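PDB 6I60: alpha-rhamnosidase from Dictyoglomus thermophilum, which probably hydrolyses terminal non-reducing alpha-L-rhamnose residues from alpha-L-rhamnosides. Local coordinates for residues 220-228 / 529-537; 509-520 / 821-832. All blocks are in the same frame, centred on the assembly; numbering follows the deposited sequence.

In the fold
Contact 1 joins two domains, setting residues 220-228 of the beta-rich N-terminal rhamnosidase domain against helix 524-535 of the six-hairpin glycosidase domain. Contact 2 lies wholly within the latter domain, where helices 507-512 and 514-520 pack on residues 821-832. Their centres are about 24 Å apart, yet helix 514-520 is followed in the chain, after a short link, by helix 524-535, and the two contacts meet where Y530 CE2 comes within 4.3 Å of A510 CB. A triethylene glycol, probably from the crystallisation liquor, is hydrogen-bonded to K225 in contact 1, and one is likewise bound to D509 in contact 2. A bound 2-(2-ethoxyethoxy)ethanol lies about 9 Å from the side chain of D222.

Contact 1 (220-228 / 529-537); sequences QTDYKKRVL and KYLNDIRDA
K529 NZ has three acceptors: it donates to Q220 O at 2.9 Å across the contact, to D533 OD2 on its own helix, and to the backbone oxygen of S492. It opens a salt-bridge network that fastens the beta-rich domain that carries strand 226-233 to the helical domain, which is expected to form an (alpha/alpha)6 barrel as in family GH78. K529 CG stands anti to the backbone N (chi1 177°), and bends further along the chain bring the amine round to the Q220 carbonyl, which it meets from above its plane. D533 OD2 receives NZ through its syn lone pair, while the other oxygen, OD1, pairs with R226 NH2 at 2.9 Å.

R226 is the centre of the network, reaching out from the start of strand 226-233 to D533 and D536 of segment 529-537. Its NE bonds D536 OD1 at 2.6 Å with an N-H...O angle of 152°, and NH2 adds a weak bond to the same oxygen. The oxygen lies in the guanidinium plane, but the carboxylate is turned 84° against it, and OD1 is met from above the carboxylate plane. NH1 forms a salt bridge with E340, the third acidic partner of R226, and E340 OE1 also accepts from N532 ND2; the three together probably fix the rotation of the guanidinium. R535 holds the far oxygen of D536 side-on through NE and NH2, the latter 2.9 Å from OD2, so one carboxylate links two arginines, and its negative charge probably offsets their proximity.

Beside these charges, T221 CG2 lies 3.3 Å from D533 OD1 and covers one face of the R226 guanidinium toward its rim. At the edge of the contact, the aliphatic chain of K225 passes the D536 backbone, CD 3.3 Å from D536 O.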
loop_
_atom_site.group_PDB
_atom_site.type_symbol
_atom_site.label_atom_id
_atom_site.label_comp_id
_atom_site.label_asym_id
_atom_site.label_seq_id
_atom_site.Cartn_x
_atom_site.Cartn_y
_atom_site.Cartn_z
ATOM N N GLN A 220 -3.013 -11.177 -4.636
ATOM C CA GLN A 220 -3.227 -12.211 -3.632
ATOM C C GLN A 220 -4.507 -11.917 -2.858
ATOM O O GLN A 220 -4.626 -10.868 -2.216
ATOM C CB GLN A 220 -2.030 -12.288 -2.688
ATOM C CG GLN A 220 -0.691 -12.367 -3.396
ATOM C CD GLN A 220 0.466 -12.508 -2.429
ATOM O OE1 GLN A 220 0.267 -12.658 -1.221
ATOM N NE2 GLN A 220 1.684 -12.462 -2.954
ATOM N N THR A 221 -5.462 -12.841 -2.924
ATOM C CA THR A 221 -6.691 -12.762 -2.150
ATOM C C THR A 221 -7.046 -14.158 -1.665
ATOM O O THR A 221 -6.402 -15.147 -2.027
ATOM C CB THR A 221 -7.856 -12.187 -2.967
ATOM O OG1 THR A 221 -7.879 -12.793 -4.265
ATOM C CG2 THR A 221 -7.721 -10.679 -3.113
ATOM N N ASP A 222 -8.080 -14.235 -0.835
ATOM C CA ASP A 222 -8.649 -15.525 -0.455
ATOM C C ASP A 222 -9.383 -16.084 -1.668
ATOM O O ASP A 222 -10.542 -15.743 -1.921
ATOM C CB ASP A 222 -9.581 -15.372 0.741
ATOM C CG ASP A 222 -10.101 -16.704 1.248
ATOM O OD1 ASP A 222 -9.871 -17.730 0.572
ATOM O OD2 ASP A 222 -10.741 -16.725 2.322
ATOM N N TYR A 223 -8.702 -16.944 -2.431
ATOM C CA TYR A 223 -9.253 -17.425 -3.695
ATOM C C TYR A 223 -10.532 -18.228 -3.505
ATOM O O TYR A 223 -11.298 -18.389 -4.461
ATOM C CB TYR A 223 -8.208 -18.261 -4.439
ATOM C CG TYR A 223 -6.900 -17.536 -4.681
ATOM C CD1 TYR A 223 -6.816 -16.501 -5.603
ATOM C CD2 TYR A 223 -5.750 -17.885 -3.981
ATOM C CE1 TYR A 223 -5.622 -15.834 -5.825
ATOM C CE2 TYR A 223 -4.553 -17.223 -4.195
ATOM C CZ TYR A 223 -4.494 -16.199 -5.118
ATOM O OH TYR A 223 -3.304 -15.540 -5.332
ATOM N N LYS A 224 -10.786 -18.730 -2.294
ATOM C CA LYS A 224 -12.039 -19.430 -2.040
ATOM C C LYS A 224 -13.210 -18.462 -1.930
ATOM O O LYS A 224 -14.357 -18.847 -2.183
ATOM C CB LYS A 224 -11.923 -20.271 -0.769
ATOM C CG LYS A 224 -11.429 -21.689 -1.004
ATOM C CD LYS A 224 -11.262 -22.436 0.310
ATOM C CE LYS A 224 -10.865 -23.883 0.077
ATOM N NZ LYS A 224 -10.285 -24.492 1.304
ATOM N N LYS A 225 -12.946 -17.209 -1.561
ATOM C CA LYS A 225 -13.998 -16.212 -1.411
ATOM C C LYS A 225 -14.066 -15.225 -2.566
ATOM O O LYS A 225 -15.139 -14.669 -2.826
ATOM C CB LYS A 225 -13.810 -15.437 -0.100
ATOM C CG LYS A 225 -14.125 -16.244 1.151
ATOM C CD LYS A 225 -15.310 -15.653 1.903
ATOM C CE LYS A 225 -15.799 -16.589 3.000
ATOM N NZ LYS A 225 -17.287 -16.602 3.107
ATOM N N ARG A 226 -12.959 -14.996 -3.271
ATOM C CA ARG A 226 -12.951 -14.035 -4.365
ATOM C C ARG A 226 -11.686 -14.224 -5.186
ATOM O O ARG A 226 -10.616 -14.481 -4.631
ATOM C CB ARG A 226 -13.032 -12.598 -3.837
ATOM C CG ARG A 226 -12.251 -11.582 -4.646
ATOM C CD ARG A 226 -12.571 -10.182 -4.178
ATOM N NE ARG A 226 -12.457 -10.091 -2.730
ATOM C CZ ARG A 226 -11.771 -9.152 -2.093
ATOM N NH1 ARG A 226 -11.136 -8.208 -2.774
ATOM N NH2 ARG A 226 -11.724 -9.162 -0.771
ATOM N N VAL A 227 -11.822 -14.101 -6.506
ATOM C CA VAL A 227 -10.702 -14.176 -7.438
ATOM C C VAL A 227 -10.751 -12.939 -8.324
ATOM O O VAL A 227 -11.710 -12.755 -9.082
ATOM C CB VAL A 227 -10.743 -15.454 -8.294
ATOM C CG1 VAL A 227 -9.623 -15.436 -9.326
ATOM C CG2 VAL A 227 -10.649 -16.694 -7.414
ATOM N N LEU A 228 -9.724 -12.096 -8.233
ATOM C CA LEU A 228 -9.662 -10.885 -9.042
ATOM C C LEU A 228 -9.118 -11.220 -10.425
ATOM O O LEU A 228 -7.971 -11.659 -10.557
ATOM C CB LEU A 228 -8.789 -9.828 -8.371
ATOM C CG LEU A 228 -8.969 -9.609 -6.871
ATOM C CD1 LEU A 228 -7.800 -8.821 -6.314
ATOM C CD2 LEU A 228 -10.279 -8.892 -6.597
ATOM N N LYS A 529 -8.933 -2.245 -1.900
ATOM C CA LYS A 529 -8.839 -3.673 -2.179
ATOM C C LYS A 529 -8.522 -4.460 -0.914
ATOM O O LYS A 529 -9.067 -5.549 -0.702
ATOM C CB LYS A 529 -7.779 -3.926 -3.253
ATOM C CG LYS A 529 -7.553 -5.393 -3.576
ATOM C CD LYS A 529 -6.186 -5.852 -3.110
ATOM C CE LYS A 529 -5.894 -7.272 -3.563
ATOM N NZ LYS A 529 -5.210 -8.056 -2.498
ATOM N N TYR A 530 -7.642 -3.927 -0.062
ATOM C CA TYR A 530 -7.285 -4.633 1.164
ATOM C C TYR A 530 -8.431 -4.612 2.166
ATOM O O TYR A 530 -8.632 -5.582 2.909
ATOM C CB TYR A 530 -6.025 -4.025 1.779
ATOM C CG TYR A 530 -5.467 -4.836 2.927
ATOM C CD1 TYR A 530 -5.147 -6.179 2.763
ATOM C CD2 TYR A 530 -5.268 -4.262 4.177
ATOM C CE1 TYR A 530 -4.638 -6.927 3.812
ATOM C CE2 TYR A 530 -4.760 -5.004 5.232
ATOM C CZ TYR A 530 -4.446 -6.335 5.044
ATOM O OH TYR A 530 -3.942 -7.076 6.090
ATOM N N LEU A 531 -9.186 -3.511 2.210
ATOM C CA LEU A 531 -10.361 -3.459 3.074
ATOM C C LEU A 531 -11.381 -4.516 2.679
ATOM O O LEU A 531 -12.083 -5.057 3.542
ATOM C CB LEU A 531 -10.987 -2.065 3.028
ATOM C CG LEU A 531 -10.408 -1.043 4.007
ATOM C CD1 LEU A 531 -11.137 0.287 3.893
ATOM C CD2 LEU A 531 -10.470 -1.579 5.429
ATOM N N ASN A 532 -11.476 -4.823 1.385
ATOM C CA ASN A 532 -12.324 -5.928 0.956
ATOM C C ASN A 532 -11.771 -7.260 1.443
ATOM O O ASN A 532 -12.537 -8.159 1.807
ATOM C CB ASN A 532 -12.460 -5.929 -0.567
ATOM C CG ASN A 532 -13.423 -4.872 -1.067
ATOM O OD1 ASN A 532 -14.310 -4.425 -0.339
ATOM N ND2 ASN A 532 -13.253 -4.466 -2.318
ATOM N N ASP A 533 -10.441 -7.409 1.445
ATOM C CA ASP A 533 -9.834 -8.652 1.911
ATOM C C ASP A 533 -10.165 -8.910 3.375
ATOM O O ASP A 533 -10.420 -10.054 3.771
ATOM C CB ASP A 533 -8.319 -8.609 1.706
ATOM C CG ASP A 533 -7.926 -8.651 0.242
ATOM O OD1 ASP A 533 -8.811 -8.881 -0.608
ATOM O OD2 ASP A 533 -6.729 -8.450 -0.058
ATOM N N ILE A 534 -10.160 -7.857 4.194
ATOM C CA ILE A 534 -10.561 -7.998 5.589
ATOM C C ILE A 534 -12.039 -8.350 5.682
ATOM O O ILE A 534 -12.451 -9.154 6.528
ATOM C CB ILE A 534 -10.229 -6.711 6.365
ATOM C CG1 ILE A 534 -8.722 -6.450 6.329
ATOM C CG2 ILE A 534 -10.729 -6.797 7.797
ATOM C CD1 ILE A 534 -8.364 -4.999 6.129
ATOM N N ARG A 535 -12.860 -7.764 4.806
ATOM C CA ARG A 535 -14.281 -8.094 4.782
ATOM C C ARG A 535 -14.504 -9.541 4.360
ATOM O O ARG A 535 -15.418 -10.207 4.862
ATOM C CB ARG A 535 -15.017 -7.135 3.846
ATOM C CG ARG A 535 -16.525 -7.301 3.831
ATOM C CD ARG A 535 -17.093 -6.971 2.461
ATOM N NE ARG A 535 -16.456 -7.748 1.401
ATOM C CZ ARG A 535 -16.189 -7.279 0.185
ATOM N NH1 ARG A 535 -16.505 -6.028 -0.126
ATOM N NH2 ARG A 535 -15.609 -8.059 -0.718
ATOM N N ASP A 536 -13.675 -10.047 3.446
ATOM C CA ASP A 536 -13.787 -11.422 2.977
ATOM C C ASP A 536 -13.264 -12.438 3.984
ATOM O O ASP A 536 -13.445 -13.643 3.774
ATOM C CB ASP A 536 -13.039 -11.591 1.649
ATOM C CG ASP A 536 -13.870 -11.163 0.451
ATOM O OD1 ASP A 536 -13.447 -11.431 -0.695
ATOM O OD2 ASP A 536 -14.944 -10.556 0.652
ATOM N N ALA A 537 -12.621 -11.993 5.060
ATOM C CA ALA A 537 -12.119 -12.896 6.084
ATOM C C ALA A 537 -12.787 -12.689 7.434
ATOM O O ALA A 537 -12.409 -13.356 8.405
ATOM C CB ALA A 537 -10.599 -12.743 6.232
#

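Contact 2 (509-520 / 821-832)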
loop_
_atom_site.group_PDB
_atom_site.type_symbol
_atom_site.label_atom_id
_atom_site.label_comp_id
_atom_site.label_asym_id
_atom_site.label_seq_id
_atom_site.Cartn_x
_atom_site.Cartn_y
_atom_site.Cartn_z
ATOM N N ASP A 509 1.070 -4.757 11.453
ATOM C CA ASP A 509 2.077 -3.995 10.725
ATOM C C ASP A 509 1.444 -3.078 9.689
ATOM O O ASP A 509 1.943 -1.972 9.450
ATOM C CB ASP A 509 3.073 -4.944 10.058
ATOM C CG ASP A 509 3.610 -5.990 11.016
ATOM O OD1 ASP A 509 2.860 -6.406 11.924
ATOM O OD2 ASP A 509 4.782 -6.395 10.860
ATOM N N ALA A 510 0.343 -3.515 9.071
ATOM C CA ALA A 510 -0.322 -2.688 8.071
ATOM C C ALA A 510 -1.044 -1.507 8.704
ATOM O O ALA A 510 -1.155 -0.444 8.081
ATOM C CB ALA A 510 -1.303 -3.535 7.262
ATOM N N GLN A 511 -1.533 -1.669 9.934
ATOM C CA GLN A 511 -2.261 -0.588 10.588
ATOM C C GLN A 511 -1.320 0.515 11.054
ATOM O O GLN A 511 -1.605 1.703 10.863
ATOM C CB GLN A 511 -3.062 -1.143 11.767
ATOM C CG GLN A 511 -3.643 -0.079 12.683
ATOM C CD GLN A 511 -2.792 0.164 13.914
ATOM O OE1 GLN A 511 -2.285 -0.775 14.531
ATOM N NE2 GLN A 511 -2.629 1.432 14.278
ATOM N N LEU A 512 -0.189 0.141 11.661
ATOM C CA LEU A 512 0.706 1.134 12.247
ATOM C C LEU A 512 1.450 1.936 11.186
ATOM O O LEU A 512 1.850 3.077 11.445
ATOM C CB LEU A 512 1.703 0.452 13.182
ATOM C CG LEU A 512 1.106 -0.183 14.438
ATOM C CD1 LEU A 512 2.074 -1.191 15.027
ATOM C CD2 LEU A 512 0.737 0.882 15.461
ATOM N N SER A 513 1.654 1.368 9.999
ATOM C CA SER A 513 2.354 2.055 8.924
ATOM C C SER A 513 1.410 2.590 7.854
ATOM O O SER A 513 1.875 3.049 6.807
ATOM C CB SER A 513 3.397 1.129 8.289
ATOM O OG SER A 513 2.792 0.025 7.638
ATOM N N ALA A 514 0.098 2.554 8.099
ATOM C CA ALA A 514 -0.850 3.007 7.087
ATOM C C ALA A 514 -0.781 4.518 6.895
ATOM O O ALA A 514 -0.921 5.012 5.772
ATOM C CB ALA A 514 -2.267 2.573 7.461
ATOM N N GLU A 515 -0.566 5.267 7.980
ATOM C CA GLU A 515 -0.480 6.720 7.863
ATOM C C GLU A 515 0.768 7.150 7.103
ATOM O O GLU A 515 0.731 8.140 6.362
ATOM C CB GLU A 515 -0.508 7.362 9.250
ATOM C CG GLU A 515 -0.645 8.876 9.234
ATOM C CD GLU A 515 -0.828 9.461 10.621
ATOM O OE1 GLU A 515 -0.056 9.094 11.531
ATOM O OE2 GLU A 515 -1.745 10.289 10.802
ATOM N N GLU A 516 1.875 6.421 7.266
ATOM C CA GLU A 516 3.094 6.767 6.543
ATOM C C GLU A 516 2.934 6.528 5.047
ATOM O O GLU A 516 3.323 7.374 4.233
ATOM C CB GLU A 516 4.273 5.964 7.093
ATOM C CG GLU A 516 5.443 5.829 6.130
ATOM C CD GLU A 516 5.390 4.543 5.325
ATOM O OE1 GLU A 516 5.519 4.613 4.084
ATOM O OE2 GLU A 516 5.213 3.467 5.931
ATOM N N ALA A 517 2.360 5.383 4.669
ATOM C CA ALA A 517 2.208 5.055 3.255
ATOM C C ALA A 517 1.290 6.047 2.552
ATOM O O ALA A 517 1.517 6.401 1.388
ATOM C CB ALA A 517 1.675 3.630 3.106
ATOM N N ILE A 518 0.248 6.508 3.244
ATOM C CA ILE A 518 -0.659 7.488 2.655
ATOM C C ILE A 518 0.076 8.794 2.383
ATOM O O ILE A 518 -0.103 9.417 1.329
ATOM C CB ILE A 518 -1.881 7.692 3.569
ATOM C CG1 ILE A 518 -2.834 6.503 3.448
ATOM C CG2 ILE A 518 -2.603 8.984 3.231
ATOM C CD1 ILE A 518 -3.950 6.514 4.470
ATOM N N PHE A 519 0.931 9.219 3.318
ATOM C CA PHE A 519 1.689 10.452 3.124
ATOM C C PHE A 519 2.679 10.336 1.974
ATOM O O PHE A 519 2.936 11.325 1.278
ATOM C CB PHE A 519 2.427 10.827 4.408
ATOM C CG PHE A 519 1.727 11.873 5.225
ATOM C CD1 PHE A 519 0.993 11.519 6.345
ATOM C CD2 PHE A 519 1.797 13.210 4.868
ATOM C CE1 PHE A 519 0.343 12.478 7.096
ATOM C CE2 PHE A 519 1.149 14.175 5.616
ATOM C CZ PHE A 519 0.420 13.809 6.731
ATOM N N ASN A 520 3.234 9.146 1.753
ATOM C CA ASN A 520 4.270 8.966 0.745
ATOM C C ASN A 520 3.732 8.507 -0.602
ATOM O O ASN A 520 4.296 8.875 -1.640
ATOM C CB ASN A 520 5.312 7.958 1.237
ATOM C CG ASN A 520 6.328 8.582 2.169
ATOM O OD1 ASN A 520 6.859 9.658 1.896
ATOM N ND2 ASN A 520 6.603 7.907 3.279
ATOM N N ILE A 821 8.352 -3.078 8.153
ATOM C CA ILE A 821 7.680 -1.796 7.981
ATOM C C ILE A 821 6.892 -1.370 9.211
ATOM O O ILE A 821 6.408 -0.228 9.253
ATOM C CB ILE A 821 6.761 -1.816 6.738
ATOM C CG1 ILE A 821 6.366 -0.400 6.304
ATOM C CG2 ILE A 821 5.535 -2.685 6.991
ATOM C CD1 ILE A 821 7.504 0.595 6.340
ATOM N N MET A 822 6.761 -2.231 10.226
ATOM C CA MET A 822 5.931 -1.893 11.379
ATOM C C MET A 822 6.477 -0.682 12.128
ATOM O O MET A 822 5.706 0.147 12.627
ATOM C CB MET A 822 5.815 -3.097 12.312
ATOM C CG MET A 822 7.096 -3.902 12.453
ATOM S SD MET A 822 6.836 -5.444 13.351
ATOM C CE MET A 822 8.452 -5.698 14.077
ATOM N N PHE A 823 7.800 -0.558 12.212
ATOM C CA PHE A 823 8.411 0.571 12.905
ATOM C C PHE A 823 8.503 1.826 12.044
ATOM O O PHE A 823 9.073 2.824 12.498
ATOM C CB PHE A 823 9.809 0.189 13.405
ATOM C CG PHE A 823 9.807 -0.557 14.712
ATOM C CD1 PHE A 823 9.299 0.028 15.860
ATOM C CD2 PHE A 823 10.313 -1.846 14.790
ATOM C CE1 PHE A 823 9.297 -0.658 17.062
ATOM C CE2 PHE A 823 10.313 -2.535 15.989
ATOM C CZ PHE A 823 9.805 -1.939 17.127
ATOM N N GLY A 824 7.957 1.810 10.828
ATOM C CA GLY A 824 8.051 2.927 9.909
ATOM C C GLY A 824 7.089 4.067 10.145
ATOM O O GLY A 824 7.050 5.004 9.343
ATOM N N SER A 825 6.310 4.027 11.228
ATOM C CA SER A 825 5.332 5.074 11.498
ATOM C C SER A 825 5.968 6.424 11.807
ATOM O O SER A 825 5.250 7.427 11.854
ATOM C CB SER A 825 4.429 4.659 12.660
ATOM O OG SER A 825 5.164 3.983 13.665
ATOM N N VAL A 826 7.284 6.474 12.017
ATOM C CA VAL A 826 7.933 7.738 12.347
ATOM C C VAL A 826 7.948 8.669 11.144
ATOM O O VAL A 826 8.005 9.895 11.297
ATOM C CB VAL A 826 9.350 7.475 12.886
ATOM C CG1 VAL A 826 10.032 8.774 13.284
ATOM C CG2 VAL A 826 9.275 6.543 14.066
ATOM N N ASP A 827 7.883 8.113 9.930
ATOM C CA ASP A 827 7.874 8.955 8.740
ATOM C C ASP A 827 6.652 9.861 8.704
ATOM O O ASP A 827 6.710 10.957 8.135
ATOM C CB ASP A 827 7.934 8.094 7.481
ATOM C CG ASP A 827 8.633 8.796 6.338
ATOM O OD1 ASP A 827 9.823 9.142 6.495
ATOM O OD2 ASP A 827 7.989 9.010 5.288
ATOM N N ALA A 828 5.540 9.426 9.300
ATOM C CA ALA A 828 4.382 10.304 9.418
ATOM C C ALA A 828 4.671 11.484 10.335
ATOM O O ALA A 828 4.154 12.584 10.112
ATOM C CB ALA A 828 3.173 9.519 9.925
ATOM N N TRP A 829 5.496 11.277 11.364
ATOM C CA TRP A 829 5.867 12.373 12.250
ATOM C C TRP A 829 6.711 13.415 11.527
ATOM O O TRP A 829 6.626 14.607 11.844
ATOM C CB TRP A 829 6.612 11.827 13.469
ATOM C CG TRP A 829 6.887 12.850 14.524
ATOM C CD1 TRP A 829 5.974 13.458 15.334
ATOM C CD2 TRP A 829 8.165 13.384 14.886
ATOM N NE1 TRP A 829 6.604 14.340 16.178
ATOM C CE2 TRP A 829 7.950 14.314 15.923
ATOM C CE3 TRP A 829 9.471 13.169 14.433
ATOM C CZ2 TRP A 829 8.991 15.026 16.515
ATOM C CZ3 TRP A 829 10.504 13.877 15.024
ATOM C CH2 TRP A 829 10.258 14.794 16.054
ATOM N N PHE A 830 7.523 12.991 10.555
ATOM C CA PHE A 830 8.337 13.941 9.804
ATOM C C PHE A 830 7.467 14.886 8.983
ATOM O O PHE A 830 7.789 16.072 8.843
ATOM C CB PHE A 830 9.313 13.197 8.894
ATOM C CG PHE A 830 10.285 12.321 9.629
ATOM C CD1 PHE A 830 10.675 12.625 10.923
ATOM C CD2 PHE A 830 10.816 11.195 9.020
ATOM C CE1 PHE A 830 11.575 11.821 11.598
ATOM C CE2 PHE A 830 11.714 10.386 9.689
ATOM C CZ PHE A 830 12.094 10.699 10.980
ATOM N N TYR A 831 6.362 14.379 8.434
ATOM C CA TYR A 831 5.484 15.204 7.612
ATOM C C TYR A 831 4.649 16.155 8.464
ATOM O O TYR A 831 4.572 17.354 8.174
ATOM C CB TYR A 831 4.568 14.314 6.769
ATOM C CG TYR A 831 5.208 13.730 5.530
ATOM C CD1 TYR A 831 5.880 12.517 5.580
ATOM C CD2 TYR A 831 5.123 14.382 4.308
ATOM C CE1 TYR A 831 6.459 11.974 4.448
ATOM C CE2 TYR A 831 5.700 13.847 3.170
ATOM C CZ TYR A 831 6.365 12.643 3.247
ATOM O OH TYR A 831 6.940 12.105 2.121
ATOM N N ARG A 832 4.022 15.633 9.522
ATOM C CA ARG A 832 3.018 16.395 10.257
ATOM C C ARG A 832 3.627 17.351 11.279
ATOM O O ARG A 832 3.005 18.368 11.606
ATOM C CB ARG A 832 2.051 15.441 10.963
ATOM C CG ARG A 832 1.418 14.396 10.056
ATOM C CD ARG A 832 0.477 13.472 10.827
ATOM N NE ARG A 832 0.783 13.432 12.255
ATOM C CZ ARG A 832 -0.041 13.853 13.210
ATOM N NH1 ARG A 832 -1.232 14.348 12.897
ATOM N NH2 ARG A 832 0.326 13.781 14.484
HETATM O O HOH W 1 6.636 -5.061 9.007
#
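F519 lies over the CB and CG of Y831 in an offset arrangement, the two side chains sliding past each other in opposite directions. The planes are 30° apart and the centroids 5.0 Å, so the rings barely overlap; each instead receives the other's CB over its face, with Y831 CB 3.9 Å from the centroid of the F519 ring. This is helix-to-helix packing inside the six-hairpin glycosidase domain, probably an (alpha/alpha)6 barrel as in GH78 relatives. Segments 514-520 and 826-832 cross at 51° with their axes only 8.0 Å apart, with the small A828 at the crossing, its CB 3.6 Å from E515 OE1. That carboxylate is held by R765 and Y575, while R832 lays CG against F519 and turns its guanidinium to D769.

The amide of N520 links D827 and Y831, one turn apart on the opposing helix. Its OD1 accepts from Y831 OH at the edge of the tyrosine ring, and ND2 donates almost straight to D827 OD2 at 2.7 Å, on the anti side, tilted out of the carboxylate plane; D827 OD1 is taken by H479.

S513 separates helices 507-512 and 514-520. With OG set between the backbone N and the carbonyl carbon (chi1 65°), the hydroxyl turns back to D509 O at 2.8 Å, and S513 CB faces I821 O. At this end the side chains of D509 and M822 run alongside one another, OD2 near SD. A water bridges the segments here: it donates to D509 OD2 at 2.9 Å and accepts from I821 N at 2.8 Å.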